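Local coordinates for protein ACDH-11, isoform b (Caenorhabditis elegans, PDB 4Y9J) that belongs to the acyl-CoA dehydrogenase family of flavoproteins and binds flavin-adenine dinucleotide together with the ligand UCC, at residues G140-S143 and C144-M148; I317-A320 and V321-G325. One frame throughout, in Å; residues are numbered along the deposited sequence.

Interaction 1: residues G140-S143 and C144-M148; sequences GLVS and CPMAM. With UCC (S-{(3S,5R,9R)-1-[(2R,3S,4R,5R)-5-(6-amino-9H-purin-9-yl)-4-hydroxy-3-(phosphonooxy)tetrahydrofuran-2-yl]-3,5,9-trihydroxy-8,8-dimethyl-3,5-dioxido-10,14-dioxo-2,4,6-trioxa-11,15-diaza-3lambda~5~,5lambda~5~-diphosphaheptadecan-17-yl} undecanethioate), chain F.
Leu-141 and Cys-144 meet in the tight turn that leads into helix 143-158, within the N-terminal helical part of the acyl-CoA dehydrogenase fold. Here the start of a helix sorts its side chains between protein core and ligand. The amide N of Cys-144 bonds to Leu-141 O at 3.0 Å in an i to i+3 bond, standing well above the carbonyl plane (59° out of it). The next bond, Met-146 N to Val-142 O, has a full helical span and lies in the carbonyl plane. Beside the turn, Leu-141 CD1 reaches round to Cys-144 CB at 3.9 Å. Val-142 points its side chain away from 144-148, yet its CG1 passes alongside Met-146 CG at 4.3 Å; both residues rest on Cys-105 of helix 96-107. Met-146 then bends at its second torsion (chi2 -60°), curling the chain instead of extending it. Pro-145 sets CG 3.2 Å from Val-142 O and has no N-H to offer in this first turn.

The other face belongs to the acyl chain of UCC. Cys-144 SG, swung anti to its own amide nitrogen (chi1 162°), comes within 3.8 Å of CA4. Toward the C11 end of the acyl chain come Ala-147 and then Ser-143, whose OG lies 3.6 Å from C10. Thus Ser-143, Cys-144 and Ala-147 follow the chain as one small-residue surface. The methyl CB of Ala-147 makes the closest approach of the three, 3.5 Å from UCC CA8.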
loop_
_atom_site.group_PDB
_atom_site.type_symbol
_atom_site.label_atom_id
_atom_site.label_comp_id
_atom_site.label_asym_id
_atom_site.label_seq_id
_atom_site.Cartn_x
_atom_site.Cartn_y
_atom_site.Cartn_z
ATOM N N GLY B 140 -1.546 6.344 -21.369
ATOM C CA GLY B 140 -1.167 6.379 -19.958
ATOM C C GLY B 140 -0.692 7.757 -19.543
ATOM O O GLY B 140 0.209 7.882 -18.758
ATOM N N LEU B 141 -1.286 8.791 -20.129
ATOM C CA LEU B 141 -0.920 10.161 -19.937
ATOM C C LEU B 141 0.440 10.630 -20.424
ATOM O O LEU B 141 0.887 11.749 -20.131
ATOM C CB LEU B 141 -1.184 10.593 -18.455
ATOM C CG LEU B 141 -2.404 11.434 -18.253
ATOM C CD1 LEU B 141 -2.258 12.790 -18.958
ATOM C CD2 LEU B 141 -3.679 10.736 -18.656
ATOM N N VAL B 142 1.112 9.798 -21.200
ATOM C CA VAL B 142 2.270 10.242 -21.967
ATOM C C VAL B 142 1.901 11.346 -22.970
ATOM O O VAL B 142 2.775 12.146 -23.325
ATOM C CB VAL B 142 3.068 9.037 -22.525
ATOM C CG1 VAL B 142 4.215 9.531 -23.445
ATOM C CG2 VAL B 142 3.686 8.299 -21.342
ATOM N N SER B 143 0.613 11.466 -23.285
ATOM C CA SER B 143 0.099 12.595 -23.956
ATOM C C SER B 143 0.493 13.912 -23.350
ATOM O O SER B 143 0.587 14.890 -24.070
ATOM C CB SER B 143 -1.439 12.492 -23.994
ATOM O OG SER B 143 -1.899 12.139 -22.658
ATOM N N CYS B 144 0.616 14.016 -22.022
ATOM C CA CYS B 144 0.964 15.285 -21.400
ATOM C C CYS B 144 2.388 15.770 -21.722
ATOM O O CYS B 144 2.550 16.846 -22.325
ATOM C CB CYS B 144 0.651 15.227 -19.906
ATOM S SG CYS B 144 1.457 16.447 -18.910
ATOM N N PRO B 145 3.413 14.964 -21.472
ATOM C CA PRO B 145 4.709 15.414 -21.924
ATOM C C PRO B 145 4.801 15.550 -23.447
ATOM O O PRO B 145 5.569 16.388 -23.894
ATOM C CB PRO B 145 5.678 14.372 -21.398
ATOM C CG PRO B 145 4.816 13.209 -21.041
ATOM C CD PRO B 145 3.527 13.781 -20.601
ATOM N N MET B 146 4.034 14.786 -24.246
ATOM C CA MET B 146 4.093 15.025 -25.700
ATOM C C MET B 146 3.566 16.448 -26.027
ATOM O O MET B 146 4.144 17.135 -26.885
ATOM C CB MET B 146 3.332 13.966 -26.494
ATOM C CG MET B 146 3.929 12.581 -26.438
ATOM S SD MET B 146 5.619 12.605 -27.114
ATOM C CE MET B 146 6.669 12.225 -25.777
ATOM N N ALA B 147 2.520 16.881 -25.350
ATOM C CA ALA B 147 1.983 18.236 -25.562
ATOM C C ALA B 147 3.023 19.310 -25.279
ATOM O O ALA B 147 3.206 20.222 -26.070
ATOM C CB ALA B 147 0.761 18.500 -24.748
ATOM N N MET B 148 3.636 19.193 -24.114
ATOM C CA MET B 148 4.595 20.139 -23.652
ATOM C C MET B 148 5.862 20.118 -24.500
ATOM O O MET B 148 6.480 21.167 -24.645
ATOM C CB MET B 148 4.928 19.930 -22.209
ATOM C CG MET B 148 3.780 20.254 -21.310
ATOM S SD MET B 148 4.149 20.157 -19.542
ATOM C CE MET B 148 4.630 18.498 -19.358
HETATM O OA1 UCC F . -1.534 23.365 -16.949
HETATM C CA1 UCC F . -0.338 23.218 -17.414
HETATM C CA2 UCC F . 0.362 21.931 -17.864
HETATM C CA3 UCC F . -0.447 20.702 -18.141
HETATM C CA4 UCC F . 0.057 19.947 -19.416
HETATM C CA5 UCC F . -1.000 20.056 -20.523
HETATM C CA6 UCC F . -1.180 18.760 -21.235
HETATM C CA7 UCC F . -2.225 18.862 -22.335
HETATM C CA8 UCC F . -2.006 17.525 -22.920
HETATM C CA9 UCC F . -3.112 16.672 -23.237
HETATM C C10 UCC F . -3.176 15.451 -22.434
HETATM C C11 UCC F . -4.499 15.639 -21.705
HETATM S S UCC F . 0.789 24.440 -17.599
HETATM C CP1 UCC F . 0.054 26.013 -17.009
HETATM C CP2 UCC F . -1.155 26.475 -17.762
HETATM N NP1 UCC F . -1.525 27.868 -17.436
HETATM C CP3 UCC F . -2.390 28.478 -18.249
HETATM O OP1 UCC F . -2.987 27.923 -19.171
HETATM C CP4 UCC F . -2.581 29.967 -18.044
HETATM C CP5 UCC F . -4.081 30.272 -17.920
HETATM N NP2 UCC F . -4.130 31.728 -17.923
HETATM C CP6 UCC F . -4.122 32.481 -19.022
HETATM O OP2 UCC F . -4.185 32.022 -20.155
HETATM C CP8 UCC F . -4.157 33.974 -18.764
HETATM O OP3 UCC F . -5.133 34.580 -19.665
HETATM C CPB UCC F . -2.899 34.744 -19.090
HETATM C CP7 UCC F . -2.148 34.436 -20.394
HETATM C CP9 UCC F . -1.844 33.944 -18.208
HETATM C CPA UCC F . -2.735 36.061 -18.300
HETATM O O7 UCC F . -1.469 36.678 -18.643
HETATM P P2 UCC F . -1.251 38.266 -18.402
HETATM O O21 UCC F . 0.168 38.659 -18.778
HETATM O O22 UCC F . -1.908 38.586 -17.051
HETATM O O6 UCC F . -2.316 38.842 -19.489
HETATM P P1 UCC F . -2.041 39.741 -20.775
HETATM O O11 UCC F . -1.400 41.079 -20.439
HETATM O O12 UCC F . -3.368 39.716 -21.474
HETATM O "O5'" UCC F . -0.960 38.760 -21.583
HETATM C "C5'" UCC F . 0.379 39.235 -21.865
HETATM C "C4'" UCC F . 0.727 39.103 -23.360
HETATM C "C3'" UCC F . -0.221 39.926 -24.228
HETATM O "O3'" UCC F . 0.553 40.316 -25.334
HETATM P P3 UCC F . 0.897 41.828 -25.633
HETATM O O33 UCC F . 1.817 41.711 -26.828
HETATM O O32 UCC F . 1.711 42.274 -24.442
HETATM O O31 UCC F . -0.486 42.493 -25.850
HETATM C "C2'" UCC F . -1.305 38.965 -24.696
HETATM O "O2'" UCC F . -1.831 39.224 -25.996
HETATM O "O4'" UCC F . 0.567 37.732 -23.779
HETATM C "C1'" UCC F . -0.448 37.695 -24.774
HETATM N N9 UCC F . -1.183 36.424 -24.706
HETATM C C4 UCC F . -1.331 35.638 -25.768
HETATM N N3 UCC F . -0.885 35.649 -27.047
HETATM C C8 UCC F . -1.845 35.927 -23.635
HETATM N N7 UCC F . -2.409 34.756 -23.984
HETATM C C5 UCC F . -2.123 34.511 -25.283
HETATM C C6 UCC F . -2.372 33.414 -26.256
HETATM N N6 UCC F . -3.100 32.337 -25.867
HETATM N N1 UCC F . -1.914 33.575 -27.539
HETATM C C2 UCC F . -1.199 34.660 -27.903
#

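Interaction 2: residues I317-A320 and V321-G325; sequences IHNA and VASLG. With UCC (S-{(3S,5R,9R)-1-[(2R,3S,4R,5R)-5-(6-amino-9H-purin-9-yl)-4-hydroxy-3-(phosphonooxy)tetrahydrofuran-2-yl]-3,5,9-trihydroxy-8,8-dimethyl-3,5-dioxido-10,14-dioxo-2,4,6-trioxa-11,15-diaza-3lambda~5~,5lambda~5~-diphosphaheptadecan-17-yl} undecanethioate), chain F.
Ser-323 OG is held by two partners, the hydroxyl OG1 of Thr-442 and a water at 3.0 Å, and through that water it is tied to Asn-319 one turn earlier in helix 304-338. Asn-319 ND2 gives the water a weak bond of 2.8 Å and also donates to Thr-442 O, while its OD1 receives a weak bond from Trp-445 NE1. The two polar ends stand 4.2 Å apart, ND2 to OG, and are bridged rather than directly bonded. With CG anti to the backbone nitrogen (chi1 -172°), the Asn-319 side chain reaches out from the helix to Thr-442; the bond to Thr-442 O, backed by the weak one from Trp-445 NE1, probably sets which way the amide is turned.

Behind this edge runs regular alpha-helix. Ser-323 N bonds to Asn-319 O, and the neighbouring bonds repeat the same pattern. Val-321 lays CG2 against Ile-317 O at 3.3 Å and faces helix 121-135; Leu-324 leans CG over Ala-320 O at 3.4 Å and packs on helix 352-383.

The acyl chain of UCC runs past Asn-319 to Ala-322, whose CB touches the terminal carbon C11 at 3.3 Å. His-318 O is 3.7 Å from CA9. Asn-319 flanks the chain with CB, 4.0 Å from CA7, and its OD1 borders the chain as well. The hydrocarbon can make only van der Waals contacts here, and the polar groups beside it spend their bonds on Thr-442, Trp-445 and water, consistent with a buried wall that leaves little polar demand facing the chain.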
loop_
_atom_site.group_PDB
_atom_site.type_symbol
_atom_site.label_atom_id
_atom_site.label_comp_id
_atom_site.label_asym_id
_atom_site.label_seq_id
_atom_site.Cartn_x
_atom_site.Cartn_y
_atom_site.Cartn_z
ATOM N N ILE B 317 -4.326 22.815 -28.111
ATOM C CA ILE B 317 -4.770 21.883 -29.196
ATOM C C ILE B 317 -4.607 20.359 -28.784
ATOM O O ILE B 317 -5.477 19.503 -29.036
ATOM C CB ILE B 317 -4.017 22.141 -30.481
ATOM C CG1 ILE B 317 -4.372 23.568 -31.002
ATOM C CG2 ILE B 317 -4.280 21.060 -31.526
ATOM C CD1 ILE B 317 -3.831 23.886 -32.350
ATOM N N HIS B 318 -3.449 20.028 -28.243
ATOM C CA HIS B 318 -3.221 18.687 -27.690
ATOM C C HIS B 318 -4.278 18.371 -26.632
ATOM O O HIS B 318 -4.728 17.235 -26.518
ATOM C CB HIS B 318 -1.851 18.579 -27.033
ATOM C CG HIS B 318 -0.720 18.249 -27.952
ATOM N ND1 HIS B 318 -0.173 19.137 -28.858
ATOM C CD2 HIS B 318 0.026 17.135 -28.051
ATOM C CE1 HIS B 318 0.847 18.579 -29.471
ATOM N NE2 HIS B 318 0.972 17.363 -29.006
ATOM N N ASN B 319 -4.630 19.347 -25.811
ATOM C CA ASN B 319 -5.614 19.076 -24.751
ATOM C C ASN B 319 -6.975 18.765 -25.394
ATOM O O ASN B 319 -7.682 17.899 -24.928
ATOM C CB ASN B 319 -5.724 20.257 -23.799
ATOM C CG ASN B 319 -6.561 19.954 -22.602
ATOM O OD1 ASN B 319 -6.116 19.323 -21.644
ATOM N ND2 ASN B 319 -7.817 20.382 -22.656
ATOM N N ALA B 320 -7.324 19.446 -26.472
ATOM C CA ALA B 320 -8.545 19.135 -27.171
ATOM C C ALA B 320 -8.550 17.742 -27.776
ATOM O O ALA B 320 -9.574 17.059 -27.818
ATOM C CB ALA B 320 -8.829 20.191 -28.236
ATOM N N VAL B 321 -7.389 17.363 -28.312
ATOM C CA VAL B 321 -7.145 16.006 -28.808
ATOM C C VAL B 321 -7.476 14.963 -27.711
ATOM O O VAL B 321 -8.136 13.974 -27.986
ATOM C CB VAL B 321 -5.723 15.801 -29.287
ATOM C CG1 VAL B 321 -5.461 14.321 -29.543
ATOM C CG2 VAL B 321 -5.443 16.573 -30.547
ATOM N N ALA B 322 -7.033 15.232 -26.496
ATOM C CA ALA B 322 -7.239 14.352 -25.360
ATOM C C ALA B 322 -8.725 14.293 -24.986
ATOM O O ALA B 322 -9.250 13.210 -24.822
ATOM C CB ALA B 322 -6.460 14.845 -24.184
ATOM N N SER B 323 -9.396 15.445 -24.923
ATOM C CA SER B 323 -10.814 15.473 -24.639
ATOM C C SER B 323 -11.572 14.601 -25.636
ATOM O O SER B 323 -12.420 13.787 -25.276
ATOM C CB SER B 323 -11.332 16.918 -24.694
ATOM O OG SER B 323 -10.840 17.686 -23.634
ATOM N N LEU B 324 -11.287 14.786 -26.899
ATOM C CA LEU B 324 -11.961 14.104 -27.968
ATOM C C LEU B 324 -11.581 12.631 -27.994
ATOM O O LEU B 324 -12.420 11.791 -28.339
ATOM C CB LEU B 324 -11.664 14.773 -29.314
ATOM C CG LEU B 324 -12.404 16.121 -29.448
ATOM C CD1 LEU B 324 -11.821 16.988 -30.511
ATOM C CD2 LEU B 324 -13.881 15.902 -29.681
ATOM N N GLY B 325 -10.335 12.345 -27.651
ATOM C CA GLY B 325 -9.872 10.972 -27.516
ATOM C C GLY B 325 -10.679 10.155 -26.471
ATOM O O GLY B 325 -11.129 9.018 -26.777
HETATM O OA1 UCC F . -1.534 23.365 -16.949
HETATM C CA1 UCC F . -0.338 23.218 -17.414
HETATM C CA2 UCC F . 0.362 21.931 -17.864
HETATM C CA3 UCC F . -0.447 20.702 -18.141
HETATM C CA4 UCC F . 0.057 19.947 -19.416
HETATM C CA5 UCC F . -1.000 20.056 -20.523
HETATM C CA6 UCC F . -1.180 18.760 -21.235
HETATM C CA7 UCC F . -2.225 18.862 -22.335
HETATM C CA8 UCC F . -2.006 17.525 -22.920
HETATM C CA9 UCC F . -3.112 16.672 -23.237
HETATM C C10 UCC F . -3.176 15.451 -22.434
HETATM C C11 UCC F . -4.499 15.639 -21.705
HETATM S S UCC F . 0.789 24.440 -17.599
HETATM C CP1 UCC F . 0.054 26.013 -17.009
HETATM C CP2 UCC F . -1.155 26.475 -17.762
HETATM N NP1 UCC F . -1.525 27.868 -17.436
HETATM C CP3 UCC F . -2.390 28.478 -18.249
HETATM O OP1 UCC F . -2.987 27.923 -19.171
HETATM C CP4 UCC F . -2.581 29.967 -18.044
HETATM C CP5 UCC F . -4.081 30.272 -17.920
HETATM N NP2 UCC F . -4.130 31.728 -17.923
HETATM C CP6 UCC F . -4.122 32.481 -19.022
HETATM O OP2 UCC F . -4.185 32.022 -20.155
HETATM C CP8 UCC F . -4.157 33.974 -18.764
HETATM O OP3 UCC F . -5.133 34.580 -19.665
HETATM C CPB UCC F . -2.899 34.744 -19.090
HETATM C CP7 UCC F . -2.148 34.436 -20.394
HETATM C CP9 UCC F . -1.844 33.944 -18.208
HETATM C CPA UCC F . -2.735 36.061 -18.300
HETATM O O7 UCC F . -1.469 36.678 -18.643
HETATM P P2 UCC F . -1.251 38.266 -18.402
HETATM O O21 UCC F . 0.168 38.659 -18.778
HETATM O O22 UCC F . -1.908 38.586 -17.051
HETATM O O6 UCC F . -2.316 38.842 -19.489
HETATM P P1 UCC F . -2.041 39.741 -20.775
HETATM O O11 UCC F . -1.400 41.079 -20.439
HETATM O O12 UCC F . -3.368 39.716 -21.474
HETATM O "O5'" UCC F . -0.960 38.760 -21.583
HETATM C "C5'" UCC F . 0.379 39.235 -21.865
HETATM C "C4'" UCC F . 0.727 39.103 -23.360
HETATM C "C3'" UCC F . -0.221 39.926 -24.228
HETATM O "O3'" UCC F . 0.553 40.316 -25.334
HETATM P P3 UCC F . 0.897 41.828 -25.633
HETATM O O33 UCC F . 1.817 41.711 -26.828
HETATM O O32 UCC F . 1.711 42.274 -24.442
HETATM O O31 UCC F . -0.486 42.493 -25.850
HETATM C "C2'" UCC F . -1.305 38.965 -24.696
HETATM O "O2'" UCC F . -1.831 39.224 -25.996
HETATM O "O4'" UCC F . 0.567 37.732 -23.779
HETATM C "C1'" UCC F . -0.448 37.695 -24.774
HETATM N N9 UCC F . -1.183 36.424 -24.706
HETATM C C4 UCC F . -1.331 35.638 -25.768
HETATM N N3 UCC F . -0.885 35.649 -27.047
HETATM C C8 UCC F . -1.845 35.927 -23.635
HETATM N N7 UCC F . -2.409 34.756 -23.984
HETATM C C5 UCC F . -2.123 34.511 -25.283
HETATM C C6 UCC F . -2.372 33.414 -26.256
HETATM N N6 UCC F . -3.100 32.337 -25.867
HETATM N N1 UCC F . -1.914 33.575 -27.539
HETATM C C2 UCC F . -1.199 34.660 -27.903
HETATM O O HOH W 1 -9.993 20.429 -24.484
#

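Overall arrangement
Interaction 1 comes first along the chain, at the start of helix 143-158 in the AidB-like N-terminal domain; interaction 2 follows in the middle of helix 304-338, in the C-terminal domain characteristic of acyl-CoA dehydrogenases. Though far apart in sequence, their centres lie 11 Å apart, and the two helices touch where His-318 CD2 packs on Ala-147 CA at 3.4 Å. The acyl chain of UCC passes beside both helices, so each contact supplies a part of the same buried pocket. The example illustrates a wider lesson: a binding site for a long chain can be assembled from short segments of helices far apart in sequence.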